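Local coordinates for protein polyketide synthase PksR (Bacillus subtilis, PDB 4U3V) that takes part in intermediate steps of bacillaene antibiotic synthesis as a large multifunctional enzyme, of which this piece is the double-hotdog enoyl-isomerase domain, at residues R51-A56 with S85-K90; T94-A99 with M113-S118. All blocks are in the same frame, centred on the assembly; numbering follows the deposited sequence.

Interaction 1: R51-A56 with S85-K90; sequences RVLVGA and SPIVIK
Leu53 and Ile87 lie side by side with their chains running the same way, CB beside CB at 4.1 Å, and the branch ends meet again where Leu53 CD2 rests on Ile87 CD1. Leu53 sends CG anti to its backbone N (chi1 -169°), which lays the chain along Ile87. Branched aliphatics suit this buried side, because Leu53 also packs on Leu97 and Tyr41, and Ile87 on Ile95. Val52 turns to the other, more open side. Its two methyls divide the work: CG1 settles beside the ring of Pro86, 4.1 Å from Pro86 CB, while CG2 reaches CG2 of Val88 at 4.3 Å, the two valines forming a non-hydrogen-bonded antiparallel pair. Of the Arg51 side chain, only the base comes near, with CB 3.8 Å from Ile89 O. Its extended chain then leads the guanidinium off to Tyr37, where NH1 bonds the backbone O and the charge lies against the ring.

Ile89 N gives its hydrogen to Arg51 O at 2.9 Å, nearly straight at 169°, and Leu53 N does the same to Ile87 O at 2.8 Å. Beyond each end a water stands between the chains, one taking the N-H of Arg51 and donating to Ile89 O, the other linking Ile87 N to Leu53 O. Strand 88-89 is the outermost strand of a small antiparallel sheet in the N-terminal hotdog of this dehydratase-like domain, beside strand 50-52. Two short direct bonds join the backbones, and the waters satisfy polar backbone atoms where the chains stand too far apart.

Interaction 2: T94-A99 with M113-S118; sequences TIELQA and MYREPS
Arg115 and Glu96 run side by side across neighbouring strands, pointing the same way. At the root of the arginine, CB stands 4.1 Å from the backbone O of Glu96, the atom that also receives the N-H of Arg115 at 3.0 Å. CG passes 4.2 Å from Glu96 OE2, and CD comes much closer, 3.1 Å from that same oxygen. A bend at chi3 (-111°) then swings the guanidinium round until NH1 faces the carboxylate. NH1 bonds OE2 at 3.2 Å with an N-H...O angle of 174°, on its syn side, in the guanidinium plane but somewhat out of the carboxylate plane; a weak second bond runs to OE1. The two planes are turned 50° apart, and NH1 alone bonds the carboxylate. Long, flexible charged chains suit this partly exposed face, where Arg115 also touches Trp122.

Strands 94-102 and 108-116 form an antiparallel hairpin in the sheet of the N-terminal hotdog, whose strands curl round helix 56-69. Gln98 and Met113 make a hydrogen-bonded pair, N-H to O in both directions, beside the non-hydrogen-bonded pair of Leu97 and Tyr114.

On the apolar side Ile95 CG2 lies at the edge of the Tyr114 ring, 3.9 Å from Tyr114 CB, while Leu97 CG comes within 4.1 Å of Tyr114 CB and Leu97 also packs on Tyr58 and Leu61 of the helix.

Strand 88-89 is followed, after a short connection, by strand 94-102, so interaction 1 closes before interaction 2 opens, and the two meet through their apolar sides. Ile87 CD1 packs on Tyr114 CB at 3.6 Å, Leu53 CD2 on Leu97 CD2 at 3.9 Å, and Ile89 CG1 on Ile95 CG1, also at 3.9 Å. Together these residues form a shared buried layer between the small sheet and the hotdog sheet. Interaction 1 belongs to a short, partly water-bridged edge strand and turns valines and a proline outward, whereas interaction 2 joins two long adjacent strands of the hotdog sheet by direct backbone bonds that thin out toward Pro117 and carries a salt bridge on its more exposed face.

Interaction 1: R51-A56 with S85-K90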
ATOM      1  N   ARG A  51       3.801  18.252  -0.611  1.00 34.56           N
ATOM      2  CA  ARG A  51       2.767  17.219  -0.844  1.00 33.68           C
ATOM      3  C   ARG A  51       3.298  16.117  -1.752  1.00 32.87           C
ATOM      4  O   ARG A  51       3.620  16.372  -2.908  1.00 35.82           O
ATOM      5  CB  ARG A  51       1.527  17.883  -1.391  1.00 31.61           C
ATOM      6  CG  ARG A  51       1.016  18.931  -0.407  1.00 38.30           C
ATOM      7  CD  ARG A  51      -0.451  19.228  -0.550  1.00 42.21           C
ATOM      8  NE  ARG A  51      -0.796  20.461   0.173  1.00 45.87           N
ATOM      9  CZ  ARG A  51      -1.936  21.136   0.030  1.00 48.26           C
ATOM     10  NH1 ARG A  51      -2.872  20.729  -0.828  1.00 39.16           N
ATOM     11  NH2 ARG A  51      -2.153  22.232   0.753  1.00 48.66           N
ATOM     12  N   VAL A  52       3.570  14.945  -1.179  1.00 30.20           N
ATOM     13  CA  VAL A  52       4.229  13.861  -1.897  1.00 30.20           C
ATOM     14  C   VAL A  52       3.203  12.747  -2.091  1.00 30.89           C
ATOM     15  O   VAL A  52       2.525  12.370  -1.136  1.00 27.41           O
ATOM     16  CB  VAL A  52       5.388  13.298  -1.054  1.00 30.89           C
ATOM     17  CG1 VAL A  52       5.955  12.021  -1.669  1.00 33.07           C
ATOM     18  CG2 VAL A  52       6.467  14.363  -0.829  1.00 40.34           C
ATOM     19  N   LEU A  53       2.980  12.301  -3.330  1.00 26.94           N
ATOM     20  CA  LEU A  53       1.931  11.290  -3.536  1.00 24.81           C
ATOM     21  C   LEU A  53       2.286  10.040  -2.724  1.00 23.90           C
ATOM     22  O   LEU A  53       3.438   9.573  -2.757  1.00 25.32           O
ATOM     23  CB  LEU A  53       1.840  10.948  -5.035  1.00 27.49           C
ATOM     24  CG  LEU A  53       0.627  10.121  -5.468  1.00 28.81           C
ATOM     25  CD1 LEU A  53      -0.643  10.931  -5.253  1.00 28.16           C
ATOM     26  CD2 LEU A  53       0.791   9.788  -6.946  1.00 32.22           C
ATOM     27  N   VAL A  54       1.307   9.479  -1.994  1.00 25.89           N
ATOM     28  CA  VAL A  54       1.643   8.358  -1.131  1.00 25.87           C
ATOM     29  C   VAL A  54       2.101   7.162  -1.977  1.00 26.16           C
ATOM     30  O   VAL A  54       1.523   6.874  -3.037  1.00 26.23           O
ATOM     31  CB  VAL A  54       0.484   7.943  -0.204  1.00 31.58           C
ATOM     32  CG1 VAL A  54       0.241   8.997   0.866  1.00 35.38           C
ATOM     33  CG2 VAL A  54      -0.772   7.654  -1.012  1.00 26.67           C
ATOM     34  N   GLY A  55       3.133   6.467  -1.507  1.00 28.77           N
ATOM     35  CA  GLY A  55       3.659   5.292  -2.233  1.00 26.79           C
ATOM     36  C   GLY A  55       2.642   4.159  -2.427  1.00 27.32           C
ATOM     37  O   GLY A  55       2.713   3.402  -3.401  1.00 26.82           O
ATOM     38  N   ALA A  56       1.660   4.100  -1.528  1.00 25.99           N
ATOM     39  CA  ALA A  56       0.528   3.170  -1.655  1.00 24.73           C
ATOM     40  C   ALA A  56      -0.221   3.231  -3.002  1.00 22.51           C
ATOM     41  O   ALA A  56      -0.882   2.264  -3.401  1.00 25.31           O
ATOM     42  CB  ALA A  56      -0.431   3.391  -0.466  1.00 23.70           C
ATOM     43  N   SER A  85      10.947   6.972  -7.593  1.00 37.61           N
ATOM     44  CA  SER A  85      11.084   8.409  -7.417  1.00 42.72           C
ATOM     45  C   SER A  85       9.811   8.928  -6.749  1.00 39.25           C
ATOM     46  O   SER A  85       8.709   8.580  -7.169  1.00 44.95           O
ATOM     47  CB  SER A  85      11.258   9.064  -8.791  1.00 37.08           C
ATOM     48  OG  SER A  85      10.956  10.446  -8.733  1.00 56.19           O
ATOM     49  N   PRO A  86       9.955   9.726  -5.679  1.00 37.46           N
ATOM     50  CA  PRO A  86       8.737  10.297  -5.106  1.00 34.61           C
ATOM     51  C   PRO A  86       8.143  11.323  -6.058  1.00 34.35           C
ATOM     52  O   PRO A  86       8.877  11.972  -6.820  1.00 35.64           O
ATOM     53  CB  PRO A  86       9.223  10.984  -3.832  1.00 37.63           C
ATOM     54  CG  PRO A  86      10.704  11.178  -4.022  1.00 40.97           C
ATOM     55  CD  PRO A  86      11.180  10.100  -4.941  1.00 39.00           C
ATOM     56  N   ILE A  87       6.826  11.466  -6.024  1.00 28.79           N
ATOM     57  CA  ILE A  87       6.166  12.477  -6.821  1.00 26.16           C
ATOM     58  C   ILE A  87       5.708  13.611  -5.942  1.00 31.06           C
ATOM     59  O   ILE A  87       4.811  13.441  -5.122  1.00 31.25           O
ATOM     60  CB  ILE A  87       4.960  11.903  -7.547  1.00 28.00           C
ATOM     61  CG1 ILE A  87       5.392  10.753  -8.461  1.00 28.31           C
ATOM     62  CG2 ILE A  87       4.223  12.989  -8.307  1.00 30.38           C
ATOM     63  CD1 ILE A  87       4.220  10.135  -9.192  1.00 28.12           C
ATOM     64  N   VAL A  88       6.267  14.802  -6.173  1.00 32.84           N
ATOM     65  CA  VAL A  88       5.843  16.000  -5.425  1.00 29.53           C
ATOM     66  C   VAL A  88       4.850  16.801  -6.250  1.00 30.52           C
ATOM     67  O   VAL A  88       5.070  17.046  -7.437  1.00 34.23           O
ATOM     68  CB  VAL A  88       7.025  16.947  -5.155  1.00 38.00           C
ATOM     69  CG1 VAL A  88       6.523  18.217  -4.474  1.00 42.76           C
ATOM     70  CG2 VAL A  88       8.111  16.264  -4.350  1.00 42.29           C
ATOM     71  N   ILE A  89       3.762  17.226  -5.633  1.00 30.02           N
ATOM     72  CA  ILE A  89       2.759  17.974  -6.336  1.00 29.55           C
ATOM     73  C   ILE A  89       2.777  19.389  -5.788  1.00 37.69           C
ATOM     74  O   ILE A  89       2.694  19.579  -4.570  1.00 35.07           O
ATOM     75  CB  ILE A  89       1.386  17.371  -6.076  1.00 26.44           C
ATOM     76  CG1 ILE A  89       1.443  15.865  -6.437  1.00 37.35           C
ATOM     77  CG2 ILE A  89       0.306  18.065  -6.877  1.00 30.20           C
ATOM     78  CD1 ILE A  89       0.091  15.247  -6.638  1.00 37.74           C
ATOM     79  N   LYS A  90       3.037  20.352  -6.669  1.00 36.54           N
ATOM     80  CA  LYS A  90       3.110  21.747  -6.222  1.00 38.02           C
ATOM     81  C   LYS A  90       1.793  22.447  -6.426  1.00 37.31           C
ATOM     82  O   LYS A  90       0.932  21.979  -7.149  1.00 33.07           O
ATOM     83  CB  LYS A  90       4.224  22.503  -6.949  1.00 40.51           C
ATOM     84  CG  LYS A  90       5.597  21.911  -6.730  1.00 46.35           C
ATOM     85  CD  LYS A  90       6.652  22.596  -7.569  1.00 51.50           C
ATOM     86  CE  LYS A  90       8.030  22.089  -7.185  1.00 70.72           C
ATOM     87  NZ  LYS A  90       8.168  21.856  -5.716  1.00 69.06           N
TER
HETATM   88  O   HOH W   1       4.103  20.378  -2.552  1.00 36.05           O
HETATM   89  O   HOH W   2       5.404   9.421  -4.491  1.00 29.26           O

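Interaction 2: T94-A99 with M113-S118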
ATOM      1  N   THR A  94      -1.462  19.470 -11.578  1.00 32.85           N
ATOM      2  CA  THR A  94      -2.167  18.200 -11.670  1.00 33.88           C
ATOM      3  C   THR A  94      -1.219  17.237 -12.335  1.00 32.96           C
ATOM      4  O   THR A  94      -0.696  17.535 -13.406  1.00 37.30           O
ATOM      5  CB  THR A  94      -3.473  18.323 -12.503  1.00 32.78           C
ATOM      6  OG1 THR A  94      -4.402  19.189 -11.833  1.00 39.84           O
ATOM      7  CG2 THR A  94      -4.143  16.935 -12.647  1.00 36.89           C
ATOM      8  N   ILE A  95      -0.903  16.123 -11.655  1.00 29.42           N
ATOM      9  CA  ILE A  95       0.012  15.122 -12.192  1.00 29.97           C
ATOM     10  C   ILE A  95      -0.735  13.921 -12.757  1.00 29.58           C
ATOM     11  O   ILE A  95      -1.548  13.330 -12.060  1.00 31.74           O
ATOM     12  CB  ILE A  95       0.927  14.557 -11.091  1.00 36.39           C
ATOM     13  CG1 ILE A  95       1.678  15.684 -10.371  1.00 45.13           C
ATOM     14  CG2 ILE A  95       1.852  13.486 -11.670  1.00 42.36           C
ATOM     15  CD1 ILE A  95       2.176  16.775 -11.284  1.00 49.57           C
ATOM     16  N   GLU A  96      -0.371  13.511 -13.977  1.00 27.78           N
ATOM     17  CA  GLU A  96      -0.973  12.348 -14.621  1.00 28.29           C
ATOM     18  C   GLU A  96      -0.067  11.166 -14.329  1.00 26.13           C
ATOM     19  O   GLU A  96       1.154  11.284 -14.426  1.00 27.94           O
ATOM     20  CB  GLU A  96      -0.998  12.550 -16.149  1.00 29.39           C
ATOM     21  CG  GLU A  96      -1.789  13.730 -16.690  1.00 43.00           C
ATOM     22  CD  GLU A  96      -1.559  13.900 -18.200  1.00 49.65           C
ATOM     23  OE1 GLU A  96      -2.060  13.069 -18.984  1.00 54.43           O
ATOM     24  OE2 GLU A  96      -0.772  14.786 -18.588  1.00 62.09           O
ATOM     25  N   LEU A  97      -0.667  10.019 -14.003  1.00 24.49           N
ATOM     26  CA  LEU A  97       0.018   8.757 -13.920  1.00 26.55           C
ATOM     27  C   LEU A  97      -0.565   7.743 -14.904  1.00 28.47           C
ATOM     28  O   LEU A  97      -1.751   7.722 -15.133  1.00 26.47           O
ATOM     29  CB  LEU A  97      -0.112   8.165 -12.518  1.00 24.11           C
ATOM     30  CG  LEU A  97       0.852   8.733 -11.482  1.00 34.15           C
ATOM     31  CD1 LEU A  97       0.361  10.108 -11.082  1.00 39.22           C
ATOM     32  CD2 LEU A  97       0.931   7.776 -10.299  1.00 42.15           C
ATOM     33  N   GLN A  98       0.292   6.905 -15.485  1.00 26.31           N
ATOM     34  CA  GLN A  98      -0.174   5.830 -16.358  1.00 24.42           C
ATOM     35  C   GLN A  98       0.574   4.578 -15.936  1.00 27.04           C
ATOM     36  O   GLN A  98       1.745   4.655 -15.528  1.00 31.32           O
ATOM     37  CB  GLN A  98       0.147   6.147 -17.837  1.00 29.13           C
ATOM     38  CG  GLN A  98      -0.800   7.182 -18.441  1.00 38.32           C
ATOM     39  CD  GLN A  98      -0.588   7.438 -19.933  1.00 43.51           C
ATOM     40  OE1 GLN A  98       0.307   6.876 -20.560  1.00 38.79           O
ATOM     41  NE2 GLN A  98      -1.354   8.377 -20.474  1.00 40.03           N
ATOM     42  N   ALA A  99      -0.034   3.418 -16.154  1.00 25.25           N
ATOM     43  CA  ALA A  99       0.600   2.144 -15.777  1.00 27.92           C
ATOM     44  C   ALA A  99       0.679   1.347 -17.047  1.00 35.07           C
ATOM     45  O   ALA A  99      -0.355   0.978 -17.576  1.00 36.02           O
ATOM     46  CB  ALA A  99      -0.240   1.395 -14.760  1.00 29.56           C
ATOM     47  N   MET A 113       4.376   5.456 -14.725  1.00 25.90           N
ATOM     48  CA  MET A 113       5.054   6.690 -15.119  1.00 28.26           C
ATOM     49  C   MET A 113       4.197   7.862 -14.701  1.00 23.93           C
ATOM     50  O   MET A 113       2.969   7.757 -14.616  1.00 27.20           O
ATOM     51  CB  MET A 113       5.210   6.748 -16.656  1.00 31.21           C
ATOM     52  CG  MET A 113       5.673   5.445 -17.294  1.00 45.04           C
ATOM     53  SD  MET A 113       7.443   5.280 -17.018  1.00 46.25           S
ATOM     54  CE  MET A 113       8.141   6.577 -18.055  1.00 37.48           C
ATOM     55  N   TYR A 114       4.842   8.999 -14.461  1.00 26.78           N
ATOM     56  CA  TYR A 114       4.117  10.220 -14.230  1.00 24.37           C
ATOM     57  C   TYR A 114       4.645  11.317 -15.120  1.00 25.09           C
ATOM     58  O   TYR A 114       5.782  11.254 -15.591  1.00 28.25           O
ATOM     59  CB  TYR A 114       4.219  10.652 -12.762  1.00 29.34           C
ATOM     60  CG  TYR A 114       5.569  11.229 -12.366  1.00 27.22           C
ATOM     61  CD1 TYR A 114       5.738  12.589 -12.187  1.00 33.31           C
ATOM     62  CD2 TYR A 114       6.651  10.391 -12.176  1.00 29.99           C
ATOM     63  CE1 TYR A 114       6.964  13.100 -11.799  1.00 33.10           C
ATOM     64  CE2 TYR A 114       7.886  10.885 -11.802  1.00 33.14           C
ATOM     65  CZ  TYR A 114       8.024  12.237 -11.619  1.00 36.40           C
ATOM     66  OH  TYR A 114       9.234  12.720 -11.227  1.00 45.37           O
ATOM     67  N   ARG A 115       3.795  12.290 -15.377  1.00 27.87           N
ATOM     68  CA  ARG A 115       4.166  13.335 -16.326  1.00 29.64           C
ATOM     69  C   ARG A 115       4.604  14.532 -15.533  1.00 35.35           C
ATOM     70  O   ARG A 115       3.796  15.177 -14.854  1.00 36.83           O
ATOM     71  CB  ARG A 115       3.015  13.644 -17.275  1.00 32.72           C
ATOM     72  CG  ARG A 115       3.381  14.586 -18.410  1.00 43.17           C
ATOM     73  CD  ARG A 115       2.227  14.641 -19.407  1.00 56.45           C
ATOM     74  NE  ARG A 115       2.582  14.000 -20.668  1.00 52.57           N
ATOM     75  CZ  ARG A 115       1.714  13.515 -21.557  1.00 45.57           C
ATOM     76  NH1 ARG A 115       0.407  13.477 -21.299  1.00 45.95           N
ATOM     77  NH2 ARG A 115       2.171  12.962 -22.671  1.00 51.55           N
ATOM     78  N   GLU A 116       5.918  14.758 -15.564  1.00 37.94           N
ATOM     79  CA  GLU A 116       6.587  15.824 -14.814  1.00 39.26           C
ATOM     80  C   GLU A 116       6.138  17.154 -15.374  1.00 42.38           C
ATOM     81  O   GLU A 116       6.397  17.442 -16.535  1.00 53.13           O
ATOM     82  CB  GLU A 116       8.085  15.658 -15.039  1.00 54.42           C
ATOM     83  CG  GLU A 116       9.006  16.402 -14.100  1.00 62.20           C
ATOM     84  CD  GLU A 116      10.455  16.081 -14.406  1.00 64.16           C
ATOM     85  OE1 GLU A 116      10.825  16.101 -15.601  1.00 69.99           O
ATOM     86  OE2 GLU A 116      11.208  15.747 -13.467  1.00 73.21           O
ATOM     87  N   PRO A 117       5.376  17.938 -14.589  1.00 50.33           N
ATOM     88  CA  PRO A 117       4.797  19.156 -15.178  1.00 56.73           C
ATOM     89  C   PRO A 117       5.848  20.170 -15.663  1.00 52.39           C
ATOM     90  O   PRO A 117       5.601  20.865 -16.653  1.00 56.60           O
ATOM     91  CB  PRO A 117       3.938  19.738 -14.044  1.00 60.79           C
ATOM     92  CG  PRO A 117       3.717  18.605 -13.101  1.00 51.42           C
ATOM     93  CD  PRO A 117       4.937  17.727 -13.198  1.00 48.81           C
ATOM     94  N   SER A 118       7.034  20.165 -15.038  1.00 59.08           N
ATOM     95  CA  SER A 118       8.222  20.922 -15.514  1.00 67.73           C
ATOM     96  C   SER A 118       8.456  20.778 -17.016  1.00 63.39           C
ATOM     97  O   SER A 118       8.616  21.764 -17.736  1.00 73.94           O
ATOM     98  CB  SER A 118       9.505  20.468 -14.791  1.00 57.89           C
ATOM     99  OG  SER A 118       9.246  19.958 -13.495  1.00 72.72           O
TER